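Local coordinates for protein pseudoazurin (Methylobacterium extorquens, PDB 1PMY) that binds one copper ion and, as a blue copper protein of the plastocyanin/azurin family, probably carries electrons in the periplasm, at residues R24-P27 / G28-I31; F68-E71 / G72-F76; Q106-K109 / L110-K113. All coordinates share one frame; numbering follows the deposited sequence.

Along the chain the three contacts follow in series, each made by one continuous run of residues. Interactions 1 and 2 both belong to the copper-protein beta-sheet, and their centres lie 9 Å apart. The turn of interaction 1 leads from strand 17-25 to strand 30-34, while interaction 2 runs from a loop into strand 72-77. They meet at Phe68, whose backbone pairs with Gly28 and Asp29 and whose ring packs on Leu25, so three strands are joined there. Interaction 3 starts helix 109-120, its centre about 26 Å from that of interaction 1 and 20 Å from that of interaction 2; its Thr111 side chain is about 11 Å from the copper ion.

Interaction 1. Residues R24-P27 / G28-I31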
ATOM      1  N   ARG A  24      -8.168   0.588  -5.695  1.00 14.07           N
ATOM      2  CA  ARG A  24      -9.575   0.389  -5.232  1.00 14.39           C
ATOM      3  C   ARG A  24      -9.976  -1.047  -5.495  1.00 14.09           C
ATOM      4  O   ARG A  24      -9.854  -1.424  -6.682  1.00 14.54           O
ATOM      5  CB  ARG A  24     -10.496   1.431  -5.800  1.00 16.32           C
ATOM      6  CG  ARG A  24     -10.100   2.877  -5.495  1.00 18.81           C
ATOM      7  CD  ARG A  24     -11.009   3.870  -6.183  1.00 21.64           C
ATOM      8  NE  ARG A  24     -10.276   5.144  -6.492  1.00 23.48           N
ATOM      9  CZ  ARG A  24     -10.410   6.242  -5.757  1.00 24.49           C
ATOM     10  NH1 ARG A  24     -11.266   6.300  -4.739  1.00 24.48           N
ATOM     11  NH2 ARG A  24      -9.656   7.331  -6.001  1.00 25.25           N
ATOM     12  N   LEU A  25     -10.358  -1.847  -4.558  1.00 13.17           N
ATOM     13  CA  LEU A  25     -10.685  -3.269  -4.710  1.00 13.48           C
ATOM     14  C   LEU A  25     -12.041  -3.537  -4.040  1.00 14.17           C
ATOM     15  O   LEU A  25     -12.493  -2.787  -3.208  1.00 13.30           O
ATOM     16  CB  LEU A  25      -9.675  -4.091  -3.838  1.00 13.77           C
ATOM     17  CG  LEU A  25      -8.213  -4.085  -4.276  1.00 13.95           C
ATOM     18  CD1 LEU A  25      -7.428  -5.102  -3.442  1.00 13.52           C
ATOM     19  CD2 LEU A  25      -8.095  -4.489  -5.723  1.00 14.51           C
ATOM     20  N   LYS A  26     -12.536  -4.717  -4.375  1.00 13.18           N
ATOM     21  CA  LYS A  26     -13.747  -5.270  -3.790  1.00 14.57           C
ATOM     22  C   LYS A  26     -13.266  -6.416  -2.902  1.00 14.22           C
ATOM     23  O   LYS A  26     -12.158  -6.909  -3.154  1.00 13.81           O
ATOM     24  CB  LYS A  26     -14.669  -5.910  -4.850  1.00 16.05           C
ATOM     25  CG  LYS A  26     -15.254  -4.786  -5.751  1.00 18.45           C
ATOM     26  CD  LYS A  26     -16.763  -5.007  -5.854  1.00 20.80           C
ATOM     27  CE  LYS A  26     -17.478  -4.884  -4.469  1.00 21.81           C
ATOM     28  NZ  LYS A  26     -18.772  -5.670  -4.614  1.00 22.36           N
ATOM     29  N   PRO A  27     -14.073  -6.744  -1.912  1.00 13.99           N
ATOM     30  CA  PRO A  27     -13.714  -7.866  -1.024  1.00 14.42           C
ATOM     31  C   PRO A  27     -13.572  -9.112  -1.917  1.00 13.58           C
ATOM     32  O   PRO A  27     -14.392  -9.366  -2.826  1.00 13.69           O
ATOM     33  CB  PRO A  27     -14.886  -7.926  -0.041  1.00 14.98           C
ATOM     34  CG  PRO A  27     -15.791  -6.818  -0.329  1.00 14.50           C
ATOM     35  CD  PRO A  27     -15.397  -6.186  -1.623  1.00 14.24           C
ATOM     36  N   GLY A  28     -12.544  -9.905  -1.655  1.00 13.41           N
ATOM     37  CA  GLY A  28     -12.242 -11.125  -2.449  1.00 12.46           C
ATOM     38  C   GLY A  28     -11.152 -10.811  -3.481  1.00 11.90           C
ATOM     39  O   GLY A  28     -10.498 -11.776  -3.892  1.00 12.48           O
ATOM     40  N   ASP A  29     -10.937  -9.511  -3.854  1.00 11.30           N
ATOM     41  CA  ASP A  29      -9.916  -9.152  -4.820  1.00 10.83           C
ATOM     42  C   ASP A  29      -8.505  -9.466  -4.248  1.00 10.85           C
ATOM     43  O   ASP A  29      -8.291  -9.460  -3.010  1.00 10.41           O
ATOM     44  CB  ASP A  29      -9.958  -7.831  -5.474  1.00 10.58           C
ATOM     45  CG  ASP A  29     -11.198  -7.460  -6.252  1.00 10.56           C
ATOM     46  OD1 ASP A  29     -11.850  -8.428  -6.817  1.00 11.32           O
ATOM     47  OD2 ASP A  29     -11.560  -6.325  -6.401  1.00 10.83           O
ATOM     48  N   SER A  30      -7.567  -9.611  -5.121  1.00 10.62           N
ATOM     49  CA  SER A  30      -6.162  -9.774  -4.760  1.00 11.25           C
ATOM     50  C   SER A  30      -5.340  -8.744  -5.539  1.00 10.99           C
ATOM     51  O   SER A  30      -5.701  -8.138  -6.596  1.00 11.67           O
ATOM     52  CB  SER A  30      -5.714 -11.214  -4.874  1.00 11.81           C
ATOM     53  OG  SER A  30      -5.713 -11.554  -6.260  1.00 12.64           O
ATOM     54  N   ILE A  31      -4.130  -8.474  -4.995  1.00 10.58           N
ATOM     55  CA  ILE A  31      -3.149  -7.677  -5.760  1.00  9.83           C
ATOM     56  C   ILE A  31      -1.963  -8.635  -6.003  1.00 11.10           C
ATOM     57  O   ILE A  31      -1.583  -9.314  -5.079  1.00 10.91           O
ATOM     58  CB  ILE A  31      -2.638  -6.398  -4.971  1.00  9.42           C
ATOM     59  CG1 ILE A  31      -3.783  -5.373  -4.838  1.00  8.55           C
ATOM     60  CG2 ILE A  31      -1.385  -5.751  -5.617  1.00  8.36           C
ATOM     61  CD1 ILE A  31      -3.497  -4.190  -3.800  1.00  7.38           C
TER
HETATM   62  O   HOH W   1     -14.156  -9.810  -5.500  1.00 17.59           O
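Leu25 and Asp29 each turn CG away from their own carbonyl carbon, with chi1 of -58° at the aspartate; these torsions set the leucine methyls against Asp29 CB and Ile31, and swing the carboxylate back over Lys26 N. OD2 of Asp29 accepts from the backbone N of Lys26 at 2.8 Å, a nearly straight bond with an N-H...O angle of 167°. The donor is tilted well out of the carboxylate plane. In the reverse direction, Asp29 N donates to Lys26 O at 3.0 Å and closes the turn. Asp29 thus grips both backbone polar atoms of Lys26, one through its side chain and one through its main chain. The other carboxylate oxygen, OD1, receives a water that also donates to Pro27 O, and is bonded as well by the N-terminal amine of Asp1; this amine would probably help to keep the acid ionised.

The apolar part lies on the leucine side. CD2 of Leu25 rests 3.8 Å from Asp29 CB, while CD1 of Leu25 reaches Ile31 CG1 at 3.9 Å, the two aliphatic chains crossing at about a right angle. Val90 and Phe68 also touch both Leu25 and Ile31, which places this pair among the buried side chains.

At Gly28 phi is 98°, and a side chain on this backbone would clash with Pro27 O. That positive phi after an extended Pro27 makes the turn type II, and Pro-Gly is the classic central pair for such a beta turn, here linking strands 17-25 and 30-34 of the cupredoxin fold.

Interaction 2. Residues F68-E71 / G72-F76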
ATOM      1  N   PHE A  68      -7.508  -9.955  -0.254  1.00 13.82           N
ATOM      2  CA  PHE A  68      -8.145  -9.031   0.664  1.00 14.26           C
ATOM      3  C   PHE A  68      -9.577  -9.459   0.961  1.00 15.97           C
ATOM      4  O   PHE A  68     -10.411  -9.486   0.029  1.00 17.11           O
ATOM      5  CB  PHE A  68      -8.146  -7.609   0.137  1.00 13.46           C
ATOM      6  CG  PHE A  68      -6.810  -7.000  -0.002  1.00 12.93           C
ATOM      7  CD1 PHE A  68      -5.985  -7.184  -1.109  1.00 12.66           C
ATOM      8  CD2 PHE A  68      -6.371  -6.139   1.023  1.00 13.17           C
ATOM      9  CE1 PHE A  68      -4.733  -6.572  -1.188  1.00 12.57           C
ATOM     10  CE2 PHE A  68      -5.126  -5.533   0.984  1.00 12.94           C
ATOM     11  CZ  PHE A  68      -4.297  -5.734  -0.107  1.00 12.62           C
ATOM     12  N   ASP A  69      -9.875  -9.687   2.240  1.00 18.05           N
ATOM     13  CA  ASP A  69     -11.255 -10.004   2.571  1.00 19.20           C
ATOM     14  C   ASP A  69     -11.928  -8.964   3.436  1.00 18.52           C
ATOM     15  O   ASP A  69     -13.131  -8.712   3.206  1.00 18.78           O
ATOM     16  CB  ASP A  69     -11.394 -11.456   3.047  1.00 21.36           C
ATOM     17  CG  ASP A  69     -10.750 -11.446   4.439  1.00 23.26           C
ATOM     18  OD1 ASP A  69      -9.522 -11.217   4.469  1.00 24.08           O
ATOM     19  OD2 ASP A  69     -11.531 -11.546   5.444  1.00 25.62           O
ATOM     20  N   LYS A  70     -11.221  -8.365   4.374  1.00 16.97           N
ATOM     21  CA  LYS A  70     -11.839  -7.385   5.282  1.00 15.88           C
ATOM     22  C   LYS A  70     -11.956  -6.080   4.561  1.00 14.87           C
ATOM     23  O   LYS A  70     -10.916  -5.643   3.955  1.00 15.08           O
ATOM     24  CB  LYS A  70     -10.997  -7.176   6.533  1.00 17.54           C
ATOM     25  CG  LYS A  70     -10.541  -8.433   7.277  1.00 18.10           C
ATOM     26  CD  LYS A  70     -11.626  -8.911   8.220  1.00 19.46           C
ATOM     27  CE  LYS A  70     -11.158 -10.324   8.741  1.00 19.58           C
ATOM     28  NZ  LYS A  70     -12.163 -10.700   9.782  1.00 20.46           N
ATOM     29  N   GLU A  71     -13.039  -5.396   4.588  1.00 13.43           N
ATOM     30  CA  GLU A  71     -13.138  -4.047   3.945  1.00 12.95           C
ATOM     31  C   GLU A  71     -12.445  -2.974   4.801  1.00 13.24           C
ATOM     32  O   GLU A  71     -12.304  -3.141   6.041  1.00 15.17           O
ATOM     33  CB  GLU A  71     -14.617  -3.674   3.834  1.00 12.13           C
ATOM     34  CG  GLU A  71     -15.388  -4.636   2.874  1.00 12.36           C
ATOM     35  CD  GLU A  71     -16.736  -4.011   2.571  1.00 14.00           C
ATOM     36  OE1 GLU A  71     -17.044  -2.857   2.791  1.00 14.05           O
ATOM     37  OE2 GLU A  71     -17.506  -4.773   2.045  1.00 14.98           O
ATOM     38  N   GLY A  72     -12.033  -1.902   4.164  1.00 13.50           N
ATOM     39  CA  GLY A  72     -11.347  -0.818   4.901  1.00 11.96           C
ATOM     40  C   GLY A  72     -10.113  -0.345   4.133  1.00 10.98           C
ATOM     41  O   GLY A  72      -9.928  -0.653   2.959  1.00 10.23           O
ATOM     42  N   VAL A  73      -9.335   0.475   4.814  1.00 10.71           N
ATOM     43  CA  VAL A  73      -8.178   1.184   4.351  1.00  9.86           C
ATOM     44  C   VAL A  73      -6.879   0.537   4.865  1.00  9.35           C
ATOM     45  O   VAL A  73      -6.787   0.205   6.073  1.00 10.20           O
ATOM     46  CB  VAL A  73      -8.247   2.662   4.932  1.00  9.29           C
ATOM     47  CG1 VAL A  73      -7.131   3.526   4.376  1.00  9.96           C
ATOM     48  CG2 VAL A  73      -9.601   3.266   4.418  1.00 10.49           C
ATOM     49  N   TYR A  74      -5.996   0.242   3.919  1.00  9.11           N
ATOM     50  CA  TYR A  74      -4.721  -0.456   4.243  1.00  9.03           C
ATOM     51  C   TYR A  74      -3.548   0.432   3.778  1.00  8.68           C
ATOM     52  O   TYR A  74      -3.648   0.954   2.635  1.00  9.85           O
ATOM     53  CB  TYR A  74      -4.672  -1.707   3.374  1.00  8.80           C
ATOM     54  CG  TYR A  74      -5.650  -2.789   3.751  1.00  7.98           C
ATOM     55  CD1 TYR A  74      -7.012  -2.675   3.382  1.00  8.03           C
ATOM     56  CD2 TYR A  74      -5.223  -3.889   4.483  1.00  8.05           C
ATOM     57  CE1 TYR A  74      -7.865  -3.761   3.725  1.00  8.20           C
ATOM     58  CE2 TYR A  74      -6.096  -4.924   4.840  1.00  8.00           C
ATOM     59  CZ  TYR A  74      -7.443  -4.837   4.438  1.00  8.77           C
ATOM     60  OH  TYR A  74      -8.280  -5.895   4.720  1.00  9.44           O
ATOM     61  N   GLY A  75      -2.496   0.540   4.578  1.00  8.45           N
ATOM     62  CA  GLY A  75      -1.304   1.279   4.078  1.00  7.40           C
ATOM     63  C   GLY A  75      -0.164   0.196   4.065  1.00  6.17           C
ATOM     64  O   GLY A  75      -0.191  -0.638   5.021  1.00  6.82           O
ATOM     65  N   PHE A  76       0.567   0.288   2.967  1.00  6.63           N
ATOM     66  CA  PHE A  76       1.687  -0.677   2.848  1.00  6.66           C
ATOM     67  C   PHE A  76       2.943   0.156   2.532  1.00  5.42           C
ATOM     68  O   PHE A  76       2.823   1.149   1.847  1.00  6.99           O
ATOM     69  CB  PHE A  76       1.454  -1.645   1.667  1.00  7.62           C
ATOM     70  CG  PHE A  76       0.320  -2.620   1.858  1.00  8.14           C
ATOM     71  CD1 PHE A  76       0.524  -3.638   2.766  1.00  8.44           C
ATOM     72  CD2 PHE A  76      -0.936  -2.402   1.262  1.00  7.64           C
ATOM     73  CE1 PHE A  76      -0.524  -4.537   3.026  1.00  8.06           C
ATOM     74  CE2 PHE A  76      -1.968  -3.332   1.458  1.00  7.96           C
ATOM     75  CZ  PHE A  76      -1.725  -4.356   2.353  1.00  7.98           C
TER
HETATM   76  O   HOH W   2      -8.057  -8.697   4.665  1.00 21.67           O
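Phe68 drives one edge of its ring into the face of Tyr74, a T-shaped pair with centroids 5.0 Å apart and planes at 86°. CE2 of Phe68 stands 3.8 Å above the Tyr74 plane, over the ring centre, while CD2 approaches Tyr74 CZ at the same separation. Phe68, Tyr74 and Phe76 share one choice of first torsion: each CG lies opposite its own carbonyl carbon and beside its backbone N, with chi1 near -70°. Tyr74 and Phe76, two apart on strand 72-77, fall on the same side of it, and this together with the common torsion presents both rings to Phe68. The far end of Phe68 thereby reaches the second ring, with CZ 3.7 Å from Phe76 CE2.

Tyr74 OH donates to Lys70 O at 2.8 Å, the acceptor lying at the edge of the ring and near its plane. A water donates to the same OH and accepts from Asp69 N, so the hydroxyl has one partner as donor and another as acceptor. Glu71 OE1 accepts from the backbone N of Asp94 and of Lys95.

Val90 touches Phe68 and Phe76, and Val92 touches Phe68 and Tyr74, which puts the cluster in the hydrophobic core of the cupredoxin beta-sandwich. Strand 72-77 leads on to the ligand Cys78, and the Phe76 side chain is about 11 Å from the copper ion. Chemically, ring packing probably limits the tilt of Tyr74, while one direct bond to Lys70 O and one water-mediated link to Asp69 N tie its hydroxyl to the 68-71 loop.

Interaction 3. Residues Q106-K109 / L110-K113; sequences QHNK and LTQK
Asn108 is the N-cap of helix 109-120, its side chain capping the backbone of Thr111. OD1 of Asn108 accepts from Thr111 N at 2.9 Å, the donor lying above the amide's carbonyl plane. The asparagine CG sits between its own backbone N and carbonyl carbon (chi1 54°), which folds the amide over the helix start. Asn108 ND2 then donates to Thr111 OG1 at 3.0 Å, so both ends of the amide are used and its rotation is fixed. With an alanine here both bonds go, which would probably leave Thr111 N without its capping acceptor and the threonine hydroxyl without the ND2 donor.

This side-chain cap is followed by the first i to i+4 backbone bonds of the C-terminal helix: Asn108 O accepts from Gln112 N at 2.9 Å, nearly in line with the C=O bond, and Lys109 O accepts from Lys113 N. Thr111 OG1 also has a weak bond with Tyr82 O, and its side chain lies about 7 Å from that of the copper ligand Met86.

His107, preceding the cap, lays CB against Thr111 CB at 3.9 Å. At the edge of its ring, His107 ND1 donates a weak bond of 3.5 Å to Gln112 OE1, the ring and amide planes being 46° apart. A water donates to that OE1 and accepts from His107 N, while Gln112 NE2 is hydrogen-bonded to Asp116 OD1.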
ATOM      1  N   GLN A 106       1.624   8.854  11.696  1.00 11.59           N
ATOM      2  CA  GLN A 106       2.534   9.892  11.234  1.00 11.89           C
ATOM      3  C   GLN A 106       3.706   9.219  10.505  1.00 11.47           C
ATOM      4  O   GLN A 106       3.967   8.038  10.755  1.00 10.99           O
ATOM      5  CB  GLN A 106       2.983  10.886  12.309  1.00 13.77           C
ATOM      6  CG  GLN A 106       1.768  11.354  13.159  1.00 15.61           C
ATOM      7  CD  GLN A 106       2.120  12.106  14.412  1.00 17.30           C
ATOM      8  OE1 GLN A 106       3.219  12.437  14.834  1.00 18.10           O
ATOM      9  NE2 GLN A 106       1.026  12.439  15.142  1.00 18.79           N
ATOM     10  N   HIS A 107       4.301  10.023   9.697  1.00 11.88           N
ATOM     11  CA  HIS A 107       5.461   9.519   8.851  1.00 12.86           C
ATOM     12  C   HIS A 107       6.425  10.694   8.660  1.00 13.66           C
ATOM     13  O   HIS A 107       6.074  11.833   8.958  1.00 14.14           O
ATOM     14  CB  HIS A 107       4.870   9.167   7.422  1.00 12.01           C
ATOM     15  CG  HIS A 107       3.776   8.139   7.456  1.00 11.05           C
ATOM     16  ND1 HIS A 107       2.410   8.369   7.423  1.00 10.67           N
ATOM     17  CD2 HIS A 107       3.947   6.802   7.626  1.00 10.72           C
ATOM     18  CE1 HIS A 107       1.788   7.156   7.552  1.00 10.16           C
ATOM     19  NE2 HIS A 107       2.729   6.224   7.681  1.00 11.26           N
ATOM     20  N   ASN A 108       7.606  10.367   8.041  1.00 16.12           N
ATOM     21  CA  ASN A 108       8.552  11.466   7.688  1.00 17.80           C
ATOM     22  C   ASN A 108       7.843  12.328   6.619  1.00 18.05           C
ATOM     23  O   ASN A 108       6.898  11.844   5.946  1.00 17.84           O
ATOM     24  CB  ASN A 108       9.891  10.905   7.101  1.00 19.45           C
ATOM     25  CG  ASN A 108       9.541   9.975   5.913  1.00 20.61           C
ATOM     26  OD1 ASN A 108       9.485  10.505   4.781  1.00 21.15           O
ATOM     27  ND2 ASN A 108       9.250   8.714   6.179  1.00 21.70           N
ATOM     28  N   LYS A 109       8.344  13.524   6.480  1.00 18.29           N
ATOM     29  CA  LYS A 109       7.868  14.550   5.591  1.00 18.63           C
ATOM     30  C   LYS A 109       7.582  14.071   4.171  1.00 17.95           C
ATOM     31  O   LYS A 109       6.480  14.286   3.618  1.00 17.27           O
ATOM     32  CB  LYS A 109       8.770  15.787   5.585  1.00 19.91           C
ATOM     33  CG  LYS A 109       8.066  16.958   4.884  1.00 21.63           C
ATOM     34  CD  LYS A 109       8.954  18.152   4.679  1.00 23.13           C
ATOM     35  CE  LYS A 109       8.307  19.508   4.891  1.00 23.89           C
ATOM     36  NZ  LYS A 109       6.861  19.551   4.525  1.00 25.13           N
ATOM     37  N   LEU A 110       8.559  13.424   3.598  1.00 17.28           N
ATOM     38  CA  LEU A 110       8.560  12.870   2.240  1.00 16.75           C
ATOM     39  C   LEU A 110       7.504  11.844   2.027  1.00 15.96           C
ATOM     40  O   LEU A 110       6.732  11.959   1.017  1.00 16.73           O
ATOM     41  CB  LEU A 110      10.000  12.652   1.901  1.00 17.48           C
ATOM     42  CG  LEU A 110      10.658  11.578   1.190  1.00 18.14           C
ATOM     43  CD1 LEU A 110       9.912  10.883   0.065  1.00 18.21           C
ATOM     44  CD2 LEU A 110      12.007  12.165   0.662  1.00 18.11           C
ATOM     45  N   THR A 111       7.314  10.913   2.949  1.00 14.33           N
ATOM     46  CA  THR A 111       6.279   9.872   2.862  1.00 13.13           C
ATOM     47  C   THR A 111       4.909  10.532   3.054  1.00 12.39           C
ATOM     48  O   THR A 111       3.950  10.154   2.367  1.00 11.06           O
ATOM     49  CB  THR A 111       6.454   8.713   3.908  1.00 13.63           C
ATOM     50  OG1 THR A 111       7.814   8.136   3.554  1.00 14.37           O
ATOM     51  CG2 THR A 111       5.452   7.605   3.875  1.00 13.52           C
ATOM     52  N   GLN A 112       4.807  11.460   3.983  1.00 12.38           N
ATOM     53  CA  GLN A 112       3.547  12.148   4.296  1.00 12.87           C
ATOM     54  C   GLN A 112       3.014  12.854   3.012  1.00 13.63           C
ATOM     55  O   GLN A 112       1.804  12.826   2.718  1.00 13.91           O
ATOM     56  CB  GLN A 112       3.637  13.190   5.426  1.00 13.35           C
ATOM     57  CG  GLN A 112       2.273  13.659   5.959  1.00 13.16           C
ATOM     58  CD  GLN A 112       1.355  12.554   6.429  1.00 13.17           C
ATOM     59  OE1 GLN A 112       1.626  11.763   7.350  1.00 12.77           O
ATOM     60  NE2 GLN A 112       0.242  12.260   5.769  1.00 13.97           N
ATOM     61  N   LYS A 113       3.970  13.456   2.330  1.00 13.39           N
ATOM     62  CA  LYS A 113       3.603  14.255   1.149  1.00 13.88           C
ATOM     63  C   LYS A 113       3.081  13.373   0.058  1.00 13.59           C
ATOM     64  O   LYS A 113       2.335  13.901  -0.845  1.00 14.34           O
ATOM     65  CB  LYS A 113       4.714  15.189   0.703  1.00 15.31           C
ATOM     66  CG  LYS A 113       5.137  16.259   1.694  1.00 17.09           C
ATOM     67  CD  LYS A 113       4.029  16.736   2.585  1.00 18.78           C
ATOM     68  CE  LYS A 113       3.053  17.665   1.900  1.00 20.11           C
ATOM     69  NZ  LYS A 113       2.915  18.916   2.799  1.00 21.29           N
TER
HETATM   70  O   HOH W   3       3.134  12.766   9.519  1.00 24.30           O